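Local coordinates for protein porin B (Pseudomonas putida, PDB 4GEY) that forms a beta-barrel channel in the outer membrane that takes up sugars, probably with a preference for glucose and related carbohydrates, at residues D88-L93 and K137-D142; G114-V119 and P384-E389; A144-F149 and A192-Y197; V325-Q330 and R354-D359. The protein carries 2 engineered substitutions. One frame throughout, in Å; residues are numbered along the deposited sequence.

Contact 1: residues D88-L93 and K137-D142. With DMU (decyl-beta-D-maltopyranoside), chain M; C8E ((hydroxyethyloxy)tri(ethyloxy)octane), chain G.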
# COMPACT_ATOMS: atom_id res chain seq x y z
N ASP A 88 4.46 11.59 27.37
CA ASP A 88 4.53 11.00 26.02
C ASP A 88 3.42 11.39 25.08
O ASP A 88 2.43 10.67 24.91
CB ASP A 88 4.79 9.49 25.99
CG ASP A 88 4.56 8.82 27.31
OD1 ASP A 88 3.68 9.27 28.07
OD2 ASP A 88 5.26 7.82 27.59
N ALA A 89 3.59 12.55 24.48
CA ALA A 89 2.73 13.01 23.41
C ALA A 89 3.62 13.25 22.20
O ALA A 89 4.81 13.53 22.35
CB ALA A 89 2.02 14.29 23.82
N GLU A 90 3.05 13.12 21.01
CA GLU A 90 3.78 13.30 19.76
C GLU A 90 2.86 13.98 18.77
O GLU A 90 1.67 13.68 18.72
CB GLU A 90 4.21 11.96 19.17
CG GLU A 90 4.95 11.04 20.11
CD GLU A 90 5.25 9.70 19.48
OE1 GLU A 90 5.20 9.59 18.23
OE2 GLU A 90 5.54 8.74 20.24
N PHE A 91 3.42 14.89 17.97
CA PHE A 91 2.70 15.45 16.83
C PHE A 91 3.47 15.12 15.57
O PHE A 91 4.70 15.13 15.55
CB PHE A 91 2.54 16.96 16.96
CG PHE A 91 1.86 17.60 15.77
CD1 PHE A 91 0.48 17.61 15.65
CD2 PHE A 91 2.62 18.18 14.76
CE1 PHE A 91 -0.14 18.19 14.56
CE2 PHE A 91 2.01 18.76 13.67
CZ PHE A 91 0.62 18.76 13.57
N LYS A 92 2.74 14.84 14.50
CA LYS A 92 3.38 14.56 13.22
C LYS A 92 2.71 15.28 12.07
O LYS A 92 1.51 15.17 11.87
CB LYS A 92 3.42 13.07 12.95
CG LYS A 92 4.03 12.73 11.62
CD LYS A 92 5.47 13.18 11.54
CE LYS A 92 6.07 12.81 10.19
NZ LYS A 92 6.03 11.36 9.96
N LEU A 93 3.50 16.04 11.32
CA LEU A 93 3.00 16.68 10.11
C LEU A 93 3.75 16.11 8.90
O LEU A 93 4.98 16.09 8.87
CB LEU A 93 3.14 18.20 10.21
CG LEU A 93 2.88 19.06 8.96
CD1 LEU A 93 1.64 18.61 8.19
CD2 LEU A 93 2.77 20.53 9.32
N LYS A 137 -0.67 12.31 19.26
CA LYS A 137 -0.76 10.99 19.87
C LYS A 137 -0.30 11.01 21.32
O LYS A 137 0.71 11.62 21.63
CB LYS A 137 0.09 10.00 19.07
CG LYS A 137 0.20 8.63 19.71
CD LYS A 137 0.73 7.62 18.72
CE LYS A 137 2.22 7.49 18.79
NZ LYS A 137 2.70 6.86 17.54
N GLN A 138 -1.04 10.35 22.21
CA GLN A 138 -0.60 10.26 23.60
C GLN A 138 -0.73 8.84 24.17
O GLN A 138 -1.69 8.13 23.89
CB GLN A 138 -1.33 11.28 24.48
CG GLN A 138 -0.72 11.47 25.87
CD GLN A 138 -1.28 12.68 26.63
OE1 GLN A 138 -2.50 12.81 26.81
NE2 GLN A 138 -0.39 13.56 27.07
N LYS A 139 0.26 8.42 24.96
CA LYS A 139 0.17 7.13 25.63
C LYS A 139 -0.17 7.32 27.12
O LYS A 139 0.05 8.39 27.67
CB LYS A 139 1.45 6.32 25.45
CG LYS A 139 1.96 6.28 24.01
CD LYS A 139 2.89 5.10 23.77
CE LYS A 139 4.06 5.46 22.87
NZ LYS A 139 5.30 5.59 23.68
N TYR A 140 -0.74 6.30 27.75
CA TYR A 140 -1.12 6.40 29.15
C TYR A 140 -0.78 5.10 29.86
O TYR A 140 -0.69 4.05 29.22
CB TYR A 140 -2.62 6.71 29.29
CG TYR A 140 -3.08 7.90 28.47
CD1 TYR A 140 -2.78 9.19 28.85
CD2 TYR A 140 -3.81 7.71 27.30
CE1 TYR A 140 -3.18 10.28 28.09
CE2 TYR A 140 -4.22 8.79 26.53
CZ TYR A 140 -3.90 10.07 26.93
OH TYR A 140 -4.31 11.15 26.16
N PHE A 141 -0.60 5.17 31.18
CA PHE A 141 -0.29 4.00 32.00
C PHE A 141 0.94 3.26 31.48
O PHE A 141 0.85 2.10 31.10
CB PHE A 141 -1.49 3.06 32.06
CG PHE A 141 -2.76 3.71 32.56
CD1 PHE A 141 -2.91 4.01 33.91
CD2 PHE A 141 -3.78 4.02 31.70
CE1 PHE A 141 -4.07 4.60 34.38
CE2 PHE A 141 -4.94 4.61 32.16
CZ PHE A 141 -5.09 4.90 33.50
N ASP A 142 2.07 3.97 31.46
CA ASP A 142 3.35 3.43 30.99
C ASP A 142 3.25 2.81 29.61
O ASP A 142 3.75 1.72 29.37
CB ASP A 142 3.90 2.40 31.98
CG ASP A 142 4.60 3.05 33.14
OD1 ASP A 142 5.75 3.51 32.94
OD2 ASP A 142 4.02 3.11 34.24
C1 DMU M . -1.10 8.51 33.43
C2 DMU M . -0.17 7.83 34.29
C3 DMU M . -0.42 7.97 35.74
C4 DMU M . -1.89 7.76 36.17
O5 DMU M . -2.78 8.51 35.15
C6 DMU M . -2.48 8.23 33.76
O7 DMU M . 0.46 7.07 36.47
O16 DMU M . -3.38 8.96 32.92
C18 DMU M . -4.75 8.62 32.80
C19 DMU M . -5.51 9.12 31.53
C22 DMU M . -6.68 8.25 30.96
C25 DMU M . -6.80 8.10 29.45
C28 DMU M . -7.49 6.87 28.89
C31 DMU M . -7.60 6.75 27.38
C34 DMU M . -8.89 6.26 26.78
O49 DMU M . -0.82 8.11 32.03
O55 DMU M . 1.22 8.23 34.00
C57 DMU M . -2.14 8.17 37.44
O61 DMU M . -2.06 9.53 37.71
C5 DMU M . 2.62 6.80 37.47
C7 DMU M . 2.34 5.98 38.61
C8 DMU M . 2.10 6.74 39.85
C9 DMU M . 1.10 7.94 39.70
O1 DMU M . 0.92 8.39 38.24
C10 DMU M . 1.52 7.71 37.12
O2 DMU M . 1.61 5.90 40.86
O3 DMU M . 3.01 5.95 36.32
O4 DMU M . 3.47 5.08 38.79
C11 DMU M . 1.49 9.01 40.38
O6 DMU M . 0.72 10.15 40.23
C1 C8E G . -5.07 12.47 22.13
C2 C8E G . -4.45 13.85 22.34
C3 C8E G . -4.36 14.22 23.82
C4 C8E G . -3.44 15.43 24.01
C5 C8E G . -3.79 16.26 25.25
C6 C8E G . -2.58 16.39 26.18
C7 C8E G . -2.88 17.16 27.46
C8 C8E G . -2.33 18.58 27.40
O9 C8E G . -2.35 19.17 28.69
C10 C8E G . -1.44 18.54 29.57
C11 C8E G . -1.24 19.37 30.83
O12 C8E G . -0.19 18.80 31.58
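Two neighbouring antiparallel strands of the porin barrel wall meet here, close to one end of each: Ala89 faces Gln138 as a non-hydrogen-bonded pair and Glu90 faces Lys137 as a hydrogen-bonded one. The latter pair exchanges both of its backbone bonds, Glu90 N to Lys137 O and Lys137 N to Glu90 O, each 2.8 Å long. One step further on, Lys139 N donates to Asp88 O, just before the first strand begins. Barrel strands present alternate residues to two environments, and this pair is a compact example. On one face Glu90 and Lys137 run alongside each other, pointing the same way. Lys137 bends at chi3 (93°), which lays CE over the carboxylate at 3.7 Å from Glu90 OE1, while the salt bridge from NZ to that oxygen is long at 3.8 Å. The other face meets detergent. There the extended Gln138 offers a lone pair of OE1 to Tyr140 OH, at 2.5 Å, and C6 of the C8E chain lies 3.6 Å from this same OE1. The Tyr140 ring is sandwiched between the carbonyl carbon of Gln138 and C25 of the decyl maltoside tail, each displaced toward the rim. These two alkyl chains are consistent with a membrane-facing surface. Beyond the ring, Phe141 N bonds to the sugar oxygen O49 at 3.1 Å and 165°. Strand 66-79 flanks the pair through His77, which Glu90 touches, and Leu78, which Phe91 touches. On the other flank strand 145-149 bonds to Gln138 through Val147 and brings Asp146 against Lys137.

Contact 2: residues G114-V119 and P384-E389. With DMU (decyl-beta-D-maltopyranoside), chain L.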
# COMPACT_ATOMS: atom_id res chain seq x y z
N GLY A 114 -8.10 -2.46 -16.43
CA GLY A 114 -6.73 -2.16 -16.05
C GLY A 114 -6.21 -3.11 -15.00
O GLY A 114 -6.99 -3.77 -14.31
N GLN A 115 -4.89 -3.18 -14.90
CA GLN A 115 -4.22 -4.02 -13.93
C GLN A 115 -4.65 -3.69 -12.50
O GLN A 115 -4.88 -2.53 -12.18
CB GLN A 115 -2.70 -3.84 -14.04
CG GLN A 115 -1.94 -4.85 -13.23
CD GLN A 115 -0.48 -4.58 -13.18
OE1 GLN A 115 0.02 -3.71 -13.90
NE2 GLN A 115 0.23 -5.31 -12.33
N PHE A 116 -4.78 -4.71 -11.66
CA PHE A 116 -5.17 -4.46 -10.29
C PHE A 116 -3.98 -3.91 -9.53
O PHE A 116 -4.04 -2.82 -8.97
CB PHE A 116 -5.76 -5.71 -9.62
CG PHE A 116 -7.13 -6.04 -10.10
CD1 PHE A 116 -8.23 -5.38 -9.59
CD2 PHE A 116 -7.33 -6.98 -11.10
CE1 PHE A 116 -9.51 -5.65 -10.04
CE2 PHE A 116 -8.60 -7.27 -11.56
CZ PHE A 116 -9.70 -6.60 -11.03
N SER A 117 -2.89 -4.66 -9.53
CA SER A 117 -1.63 -4.18 -9.00
C SER A 117 -1.02 -3.17 -9.98
O SER A 117 -1.66 -2.77 -10.95
CB SER A 117 -0.66 -5.35 -8.77
OG SER A 117 0.52 -4.92 -8.10
N SER A 118 0.21 -2.75 -9.71
CA SER A 118 0.84 -1.66 -10.42
C SER A 118 2.34 -1.85 -10.36
O SER A 118 2.88 -2.23 -9.32
CB SER A 118 0.46 -0.32 -9.79
OG SER A 118 1.38 0.69 -10.15
N VAL A 119 3.01 -1.59 -11.47
CA VAL A 119 4.45 -1.84 -11.55
C VAL A 119 5.25 -0.66 -11.03
O VAL A 119 6.48 -0.68 -11.02
CB VAL A 119 4.89 -2.18 -12.98
CG1 VAL A 119 4.15 -3.40 -13.43
CG2 VAL A 119 4.62 -1.01 -13.92
N PRO A 384 -14.01 -7.25 -21.29
CA PRO A 384 -13.09 -8.32 -20.88
C PRO A 384 -13.53 -9.08 -19.64
O PRO A 384 -14.07 -8.48 -18.72
CB PRO A 384 -11.78 -7.58 -20.62
CG PRO A 384 -11.83 -6.43 -21.60
CD PRO A 384 -13.29 -6.00 -21.62
N LEU A 385 -13.30 -10.39 -19.66
CA LEU A 385 -13.65 -11.27 -18.56
C LEU A 385 -12.50 -11.26 -17.57
O LEU A 385 -11.40 -11.73 -17.88
CB LEU A 385 -13.92 -12.69 -19.06
CG LEU A 385 -15.06 -12.94 -20.06
CD1 LEU A 385 -15.44 -14.40 -20.06
CD2 LEU A 385 -16.29 -12.09 -19.76
N GLN A 386 -12.74 -10.71 -16.39
CA GLN A 386 -11.69 -10.58 -15.40
C GLN A 386 -11.67 -11.77 -14.45
O GLN A 386 -12.66 -12.05 -13.78
CB GLN A 386 -11.83 -9.28 -14.63
CG GLN A 386 -11.58 -8.08 -15.49
CD GLN A 386 -11.63 -6.81 -14.70
OE1 GLN A 386 -12.70 -6.37 -14.28
NE2 GLN A 386 -10.47 -6.20 -14.49
N ARG A 387 -10.53 -12.45 -14.40
CA ARG A 387 -10.42 -13.71 -13.67
C ARG A 387 -9.36 -13.67 -12.56
O ARG A 387 -9.71 -13.50 -11.40
CB ARG A 387 -10.20 -14.88 -14.66
CG ARG A 387 -10.89 -14.65 -16.01
CD ARG A 387 -10.65 -15.78 -17.01
NE ARG A 387 -11.73 -16.76 -17.01
CZ ARG A 387 -12.55 -16.98 -18.04
NH1 ARG A 387 -12.41 -16.29 -19.17
NH2 ARG A 387 -13.51 -17.89 -17.94
N THR A 388 -8.09 -13.83 -12.88
CA THR A 388 -7.06 -13.86 -11.84
C THR A 388 -5.75 -13.28 -12.36
O THR A 388 -5.25 -13.71 -13.40
CB THR A 388 -6.79 -15.29 -11.33
OG1 THR A 388 -8.03 -15.95 -11.04
CG2 THR A 388 -5.92 -15.25 -10.09
N GLU A 389 -5.20 -12.32 -11.63
CA GLU A 389 -3.97 -11.64 -12.00
C GLU A 389 -2.88 -12.12 -11.06
O GLU A 389 -3.11 -12.24 -9.85
CB GLU A 389 -4.15 -10.13 -11.86
CG GLU A 389 -2.87 -9.31 -12.03
CD GLU A 389 -3.10 -7.80 -11.81
OE1 GLU A 389 -2.25 -7.16 -11.14
OE2 GLU A 389 -4.10 -7.24 -12.30
C1 DMU L . -5.38 -18.92 -14.93
C2 DMU L . -6.75 -18.71 -15.33
C3 DMU L . -7.40 -19.55 -16.37
C4 DMU L . -6.70 -20.91 -16.61
O5 DMU L . -5.17 -20.66 -16.62
C6 DMU L . -4.71 -20.14 -15.36
O7 DMU L . -8.77 -19.83 -16.00
O16 DMU L . -3.28 -20.02 -15.41
C18 DMU L . -2.50 -20.60 -14.36
C19 DMU L . -1.03 -20.14 -14.21
C22 DMU L . -0.60 -19.25 -12.99
C25 DMU L . 0.87 -18.83 -12.94
C28 DMU L . 1.34 -17.74 -12.00
C31 DMU L . 2.62 -17.02 -12.37
C34 DMU L . 3.31 -16.14 -11.35
C37 DMU L . 4.00 -14.90 -11.83
O49 DMU L . -5.36 -18.83 -13.45
O55 DMU L . -6.92 -17.27 -15.60
C57 DMU L . -7.08 -21.54 -17.75
O61 DMU L . -6.12 -22.26 -18.43
C5 DMU L . -10.88 -20.50 -16.96
C7 DMU L . -11.00 -21.31 -18.13
C8 DMU L . -10.95 -20.55 -19.38
C9 DMU L . -9.62 -19.75 -19.54
O1 DMU L . -9.16 -19.20 -18.18
C10 DMU L . -9.79 -19.51 -16.91
O2 DMU L . -11.05 -21.41 -20.47
O3 DMU L . -10.80 -21.38 -15.78
O4 DMU L . -12.27 -22.01 -18.04
C11 DMU L . -9.76 -18.74 -20.38
O6 DMU L . -8.65 -17.95 -20.62
O HOH W 1 -9.31 -3.38 -13.25
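The carboxylate of Glu389 receives the backbone of the loop 114-119 with both of its oxygens, which take the N-H groups of successive residues. Phe116 N donates to the syn lone pair of OE2 at 2.7 Å and 170°. Ser117 N reaches OE1 at 3.0 Å, also on the syn side but tilted from the carboxylate plane. The Glu389 chain is extended, with CG anti to the backbone N (chi1 172°), and this carries the carboxylate from the strand to the loop. Gln115 NE2 adds a weak bond of 3.3 Å to OE1, although its amide oxygen has Ser104 as partner. Neither oxygen stops there: OE1 also accepts from Asn391 ND2 and OE2 from Gly417 N.

Water and aromatic contacts make up the remainder. A water donates to Gly114 O at 2.6 Å and accepts from Gln386 NE2, whose stronger partner is Gly417 O; the same water lies over one face of the Phe116 ring, toward the rim. Gln386 NE2 also lies 3.6 Å from Phe116 CZ, with amide and ring planes only 19° apart.

The loop follows helix 103-108 and precedes the glucose-binding residues Glu121 to Arg125, so Glu389 probably helps to fix a segment that leads into the sugar site. Strand 388-399 bonds to Ile355 of strand 347-357 through Glu389, and Phe116 packs on Val357 and Val325.

Contact 3: residues A144-F149 and A192-Y197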
# COMPACT_ATOMS: atom_id res chain seq x y z
N ALA A 144 0.68 1.57 28.06
CA ALA A 144 -0.29 0.50 27.88
C ALA A 144 -1.43 0.92 26.95
O ALA A 144 -1.87 0.13 26.12
CB ALA A 144 -0.82 0.00 29.23
N LEU A 145 -1.89 2.16 27.07
CA LEU A 145 -2.94 2.65 26.17
C LEU A 145 -2.39 3.73 25.27
O LEU A 145 -1.71 4.64 25.73
CB LEU A 145 -4.17 3.15 26.94
CG LEU A 145 -4.90 2.05 27.73
CD1 LEU A 145 -5.93 2.63 28.70
CD2 LEU A 145 -5.54 1.01 26.81
N ASP A 146 -2.70 3.63 23.98
CA ASP A 146 -2.13 4.52 22.99
C ASP A 146 -3.26 5.19 22.21
O ASP A 146 -3.94 4.54 21.42
CB ASP A 146 -1.23 3.70 22.06
CG ASP A 146 -0.32 4.55 21.19
OD1 ASP A 146 -0.78 5.60 20.69
OD2 ASP A 146 0.86 4.17 21.00
N VAL A 147 -3.47 6.49 22.42
CA VAL A 147 -4.50 7.21 21.67
C VAL A 147 -3.92 8.15 20.62
O VAL A 147 -3.02 8.93 20.90
CB VAL A 147 -5.48 7.98 22.60
CG1 VAL A 147 -6.48 8.78 21.79
CG2 VAL A 147 -6.22 7.01 23.49
N LYS A 148 -4.46 8.06 19.40
CA LYS A 148 -3.95 8.79 18.24
C LYS A 148 -5.10 9.40 17.43
O LYS A 148 -6.02 8.70 17.03
CB LYS A 148 -3.15 7.84 17.36
CG LYS A 148 -2.57 8.45 16.08
CD LYS A 148 -1.96 7.34 15.22
CE LYS A 148 -1.36 7.86 13.94
NZ LYS A 148 -0.60 6.80 13.24
N PHE A 149 -5.02 10.71 17.19
CA PHE A 149 -6.12 11.42 16.53
C PHE A 149 -5.61 12.43 15.49
O PHE A 149 -4.60 13.09 15.72
CB PHE A 149 -6.99 12.14 17.56
CG PHE A 149 -7.97 13.11 16.96
CD1 PHE A 149 -9.17 12.66 16.40
CD2 PHE A 149 -7.69 14.48 16.92
CE1 PHE A 149 -10.07 13.55 15.83
CE2 PHE A 149 -8.59 15.38 16.34
CZ PHE A 149 -9.78 14.92 15.80
N ALA A 192 -9.33 10.68 11.58
CA ALA A 192 -9.30 9.34 12.16
C ALA A 192 -8.96 9.34 13.64
O ALA A 192 -8.29 10.25 14.15
CB ALA A 192 -8.33 8.48 11.42
N LEU A 193 -9.46 8.31 14.31
CA LEU A 193 -9.17 8.04 15.70
C LEU A 193 -8.73 6.58 15.82
O LEU A 193 -9.43 5.68 15.34
CB LEU A 193 -10.41 8.29 16.55
CG LEU A 193 -10.28 8.04 18.06
CD1 LEU A 193 -9.19 8.93 18.66
CD2 LEU A 193 -11.62 8.24 18.78
N ARG A 194 -7.59 6.34 16.44
CA ARG A 194 -7.08 4.98 16.58
C ARG A 194 -6.67 4.70 18.02
O ARG A 194 -5.79 5.37 18.56
CB ARG A 194 -5.89 4.74 15.64
CG ARG A 194 -5.36 3.33 15.70
CD ARG A 194 -3.89 3.28 16.06
NE ARG A 194 -3.57 4.10 17.23
CZ ARG A 194 -2.33 4.35 17.63
NH1 ARG A 194 -1.30 3.83 16.98
NH2 ARG A 194 -2.12 5.11 18.69
N VAL A 195 -7.30 3.70 18.64
CA VAL A 195 -7.01 3.35 20.04
C VAL A 195 -6.28 2.01 20.11
O VAL A 195 -6.66 1.03 19.47
CB VAL A 195 -8.29 3.32 20.92
CG1 VAL A 195 -7.96 2.90 22.32
CG2 VAL A 195 -8.99 4.67 20.94
N LYS A 196 -5.20 1.98 20.89
CA LYS A 196 -4.31 0.83 20.92
C LYS A 196 -3.99 0.43 22.35
O LYS A 196 -3.63 1.26 23.18
CB LYS A 196 -3.02 1.14 20.14
CG LYS A 196 -2.03 -0.01 20.10
CD LYS A 196 -1.07 0.10 18.93
CE LYS A 196 -0.10 1.25 19.13
NZ LYS A 196 1.21 0.96 18.49
N TYR A 197 -4.13 -0.86 22.62
CA TYR A 197 -3.85 -1.41 23.93
C TYR A 197 -2.66 -2.33 23.77
O TYR A 197 -2.74 -3.31 23.03
CB TYR A 197 -5.09 -2.15 24.44
CG TYR A 197 -4.94 -2.96 25.73
CD1 TYR A 197 -3.92 -2.70 26.65
CD2 TYR A 197 -5.82 -4.01 26.03
CE1 TYR A 197 -3.78 -3.44 27.81
CE2 TYR A 197 -5.70 -4.75 27.19
CZ TYR A 197 -4.67 -4.46 28.08
OH TYR A 197 -4.53 -5.19 29.23
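Arg194 reaches across from strand 190-198 to Asp146 and Lys148, and its side chain is worth following atom by atom. CB lies 4.2 Å from Lys148 O, beside the backbone bond from Arg194 N to that oxygen. Bends at chi2 and chi3 then turn the chain back toward the partner strand, bringing NE within 3.8 Å of Lys148 CB. The flat guanidinium slides between two lysines: Lys148 CD lies over the centre of one face and Lys196 CB over the centre of the other. At its edge NH2 forms a salt bridge with Asp146 OD1, modelled very short and bent, the carboxylate standing almost perpendicular at 87°, and adds a weak bond to Asp146 O. NH1 turns the other way, to Asp157 OD2. Replacing Arg194 with a leucine would probably leave the buried Asp146 carboxylate and Asp157 each short of a positive partner, and open a gap between the two lysine chains.

The opposite face is apolar, with Val147 CG1 against Leu193 CD1 at 4.1 Å and Leu145 CD2 against Tyr197 CB at 4.0 Å. A classic beta bulge at Ala144 and Leu145, both opposite Tyr140, starts the strand. Val147 touches bound detergent, consistent with a membrane-facing surface, whereas the Arg194 face is a charge network. There Asp157 also takes Lys148 NZ, so its carboxylate probably offsets the nearness of two positive groups, and Lys148 has Glu156 as well.

Contact 4: residues V325-Q330 and R354-D359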
# COMPACT_ATOMS: atom_id res chain seq x y z
N VAL A 325 -14.77 -6.06 -5.88
CA VAL A 325 -14.33 -6.62 -7.16
C VAL A 325 -13.29 -7.71 -6.96
O VAL A 325 -13.42 -8.82 -7.50
CB VAL A 325 -13.73 -5.54 -8.09
CG1 VAL A 325 -13.21 -6.19 -9.35
CG2 VAL A 325 -14.75 -4.48 -8.44
N VAL A 326 -12.24 -7.39 -6.19
CA VAL A 326 -11.30 -8.40 -5.72
C VAL A 326 -11.94 -9.26 -4.62
O VAL A 326 -12.35 -8.77 -3.57
CB VAL A 326 -10.05 -7.79 -5.16
CG1 VAL A 326 -9.13 -8.89 -4.63
CG2 VAL A 326 -9.37 -6.96 -6.24
N ASP A 327 -12.03 -10.55 -4.91
CA ASP A 327 -12.69 -11.55 -4.08
C ASP A 327 -11.81 -11.84 -2.86
O ASP A 327 -12.25 -11.77 -1.71
CB ASP A 327 -12.81 -12.81 -4.94
CG ASP A 327 -13.78 -13.81 -4.38
OD1 ASP A 327 -13.80 -14.00 -3.14
OD2 ASP A 327 -14.51 -14.42 -5.18
N ASN A 328 -10.55 -12.19 -3.16
CA ASN A 328 -9.58 -12.63 -2.18
C ASN A 328 -8.20 -12.43 -2.80
O ASN A 328 -8.08 -12.32 -4.01
CB ASN A 328 -9.82 -14.10 -1.80
CG ASN A 328 -9.55 -15.07 -2.96
OD1 ASN A 328 -8.42 -15.20 -3.43
ND2 ASN A 328 -10.59 -15.78 -3.41
N TYR A 329 -7.16 -12.38 -1.97
CA TYR A 329 -5.80 -12.18 -2.48
C TYR A 329 -4.77 -12.88 -1.60
O TYR A 329 -4.93 -12.96 -0.39
CB TYR A 329 -5.50 -10.69 -2.58
CG TYR A 329 -4.09 -10.25 -2.25
CD1 TYR A 329 -3.73 -9.94 -0.95
CD2 TYR A 329 -3.15 -10.09 -3.26
CE1 TYR A 329 -2.44 -9.51 -0.65
CE2 TYR A 329 -1.86 -9.64 -2.97
CZ TYR A 329 -1.51 -9.36 -1.67
OH TYR A 329 -0.23 -8.93 -1.37
N GLN A 330 -3.72 -13.41 -2.22
CA GLN A 330 -2.67 -14.06 -1.47
C GLN A 330 -1.33 -13.54 -1.95
O GLN A 330 -1.19 -13.11 -3.10
CB GLN A 330 -2.71 -15.58 -1.64
CG GLN A 330 -4.00 -16.23 -1.18
CD GLN A 330 -5.12 -16.05 -2.18
OE1 GLN A 330 -4.90 -16.16 -3.39
NE2 GLN A 330 -6.31 -15.75 -1.70
N ARG A 354 -1.19 -13.41 -5.87
CA ARG A 354 -2.33 -13.84 -6.65
C ARG A 354 -3.49 -12.93 -6.28
O ARG A 354 -3.75 -12.71 -5.10
CB ARG A 354 -2.66 -15.29 -6.33
CG ARG A 354 -3.97 -15.78 -6.88
CD ARG A 354 -4.30 -17.17 -6.38
NE ARG A 354 -5.61 -17.56 -6.89
CZ ARG A 354 -6.73 -17.47 -6.18
NH1 ARG A 354 -6.70 -17.04 -4.94
NH2 ARG A 354 -7.89 -17.84 -6.72
N ILE A 355 -4.16 -12.37 -7.28
CA ILE A 355 -5.29 -11.48 -7.06
C ILE A 355 -6.51 -12.01 -7.80
O ILE A 355 -6.59 -11.93 -9.02
CB ILE A 355 -4.98 -10.08 -7.59
CG1 ILE A 355 -3.70 -9.55 -6.94
CG2 ILE A 355 -6.15 -9.15 -7.34
CD1 ILE A 355 -3.05 -8.38 -7.68
N HIS A 356 -7.45 -12.55 -7.05
CA HIS A 356 -8.62 -13.16 -7.67
C HIS A 356 -9.83 -12.22 -7.75
O HIS A 356 -10.14 -11.51 -6.79
CB HIS A 356 -9.00 -14.45 -6.96
CG HIS A 356 -10.21 -15.12 -7.52
ND1 HIS A 356 -11.45 -15.04 -6.93
CD2 HIS A 356 -10.37 -15.88 -8.63
CE1 HIS A 356 -12.32 -15.72 -7.64
NE2 HIS A 356 -11.69 -16.24 -8.68
N VAL A 357 -10.52 -12.22 -8.89
CA VAL A 357 -11.70 -11.40 -9.09
C VAL A 357 -12.98 -12.17 -8.83
O VAL A 357 -13.20 -13.24 -9.40
CB VAL A 357 -11.79 -10.82 -10.52
CG1 VAL A 357 -12.96 -9.85 -10.60
CG2 VAL A 357 -10.50 -10.14 -10.93
N ASN A 358 -13.81 -11.60 -7.96
CA ASN A 358 -15.19 -12.01 -7.71
C ASN A 358 -15.89 -12.51 -8.95
O ASN A 358 -16.11 -11.75 -9.90
CB ASN A 358 -15.93 -10.78 -7.18
CG ASN A 358 -17.29 -11.09 -6.64
OD1 ASN A 358 -18.01 -11.92 -7.19
ND2 ASN A 358 -17.67 -10.41 -5.57
N ASP A 359 -16.25 -13.78 -8.93
CA ASP A 359 -16.82 -14.45 -10.10
C ASP A 359 -18.08 -13.77 -10.66
O ASP A 359 -18.33 -13.80 -11.87
CB ASP A 359 -17.12 -15.91 -9.76
CG ASP A 359 -17.24 -16.77 -10.99
OD1 ASP A 359 -16.39 -16.63 -11.90
OD2 ASP A 359 -18.20 -17.56 -11.07
O HOH W 2 -10.54 -18.31 -5.78
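Asn328 OD1 is gripped from two directions, by Arg354 across the strand pair and by Gln330 two residues along its own strand. Gln330 NE2 donates at 2.8 Å and an almost straight 176°, coming from above the Asn328 carbonyl plane. Arg354 NH1 makes a weaker, bent bond of 2.9 Å. The same NH1 also donates to Gln330 OE1, which lies in the guanidinium plane, so the three polar groups close a triangle. Its corners depend on torsions: Asn328 CG sits between the backbone N and the carbonyl carbon (chi1 67°), and a bend at chi2 (78°) folds the Gln330 amide over to meet the extended arginine. A leucine in place of Gln330 would probably leave Arg354 NH1 with the weak Asn328 bond alone in this triangle and its head freer to turn. A water bonded to Arg354 NH2 at 2.9 Å lies over the centre of the His356 ring, whose plane is nearly parallel to the Asn328 amide.

In the backbone, His356 O accepts from Asp327 N at 2.8 Å while His356 N donates to Asn328 O. Tyr329 and Ile355 pack on the other side of the sheet, Tyr329 CD2 meeting Ile355 CG1 at 3.8 Å with the Ile355 atom at the ring edge; Val326 CG1 also meets Ile355 CG2, at 4.0 Å. Past the strand, Asn358 N bonds to Val325 O, and Asn358 N-caps helix 359-372 through OD1.

This beta hairpin, 326-337 with 347-357, lies between strands 309-319 and 388-399, and Trp178 of helix 175-178 covers Val326, Tyr329 and Ile355.

How the contacts relate
The four contacts form two clusters on the barrel. Contacts 1 and 3 adjoin, their centres about 9 Å apart, because strands 129-140 and 145-149 are neighbours; contacts 2 and 4 meet likewise through strands 347-357 and 388-399. Contacts 1 and 2 lie on opposite sides of the chain's centre. Contacts 1, 3 and 4 are antiparallel strand pairs, whereas contact 2 ties a loop to the wall. None is wholly core. Contact 1 is dressed by detergent and held mainly by backbone bonds, with a long ion pair beside them, while contact 3 buries a denser charge network. Contact 4 relies on neutral amides around an arginine, and contact 2 on one carboxylate.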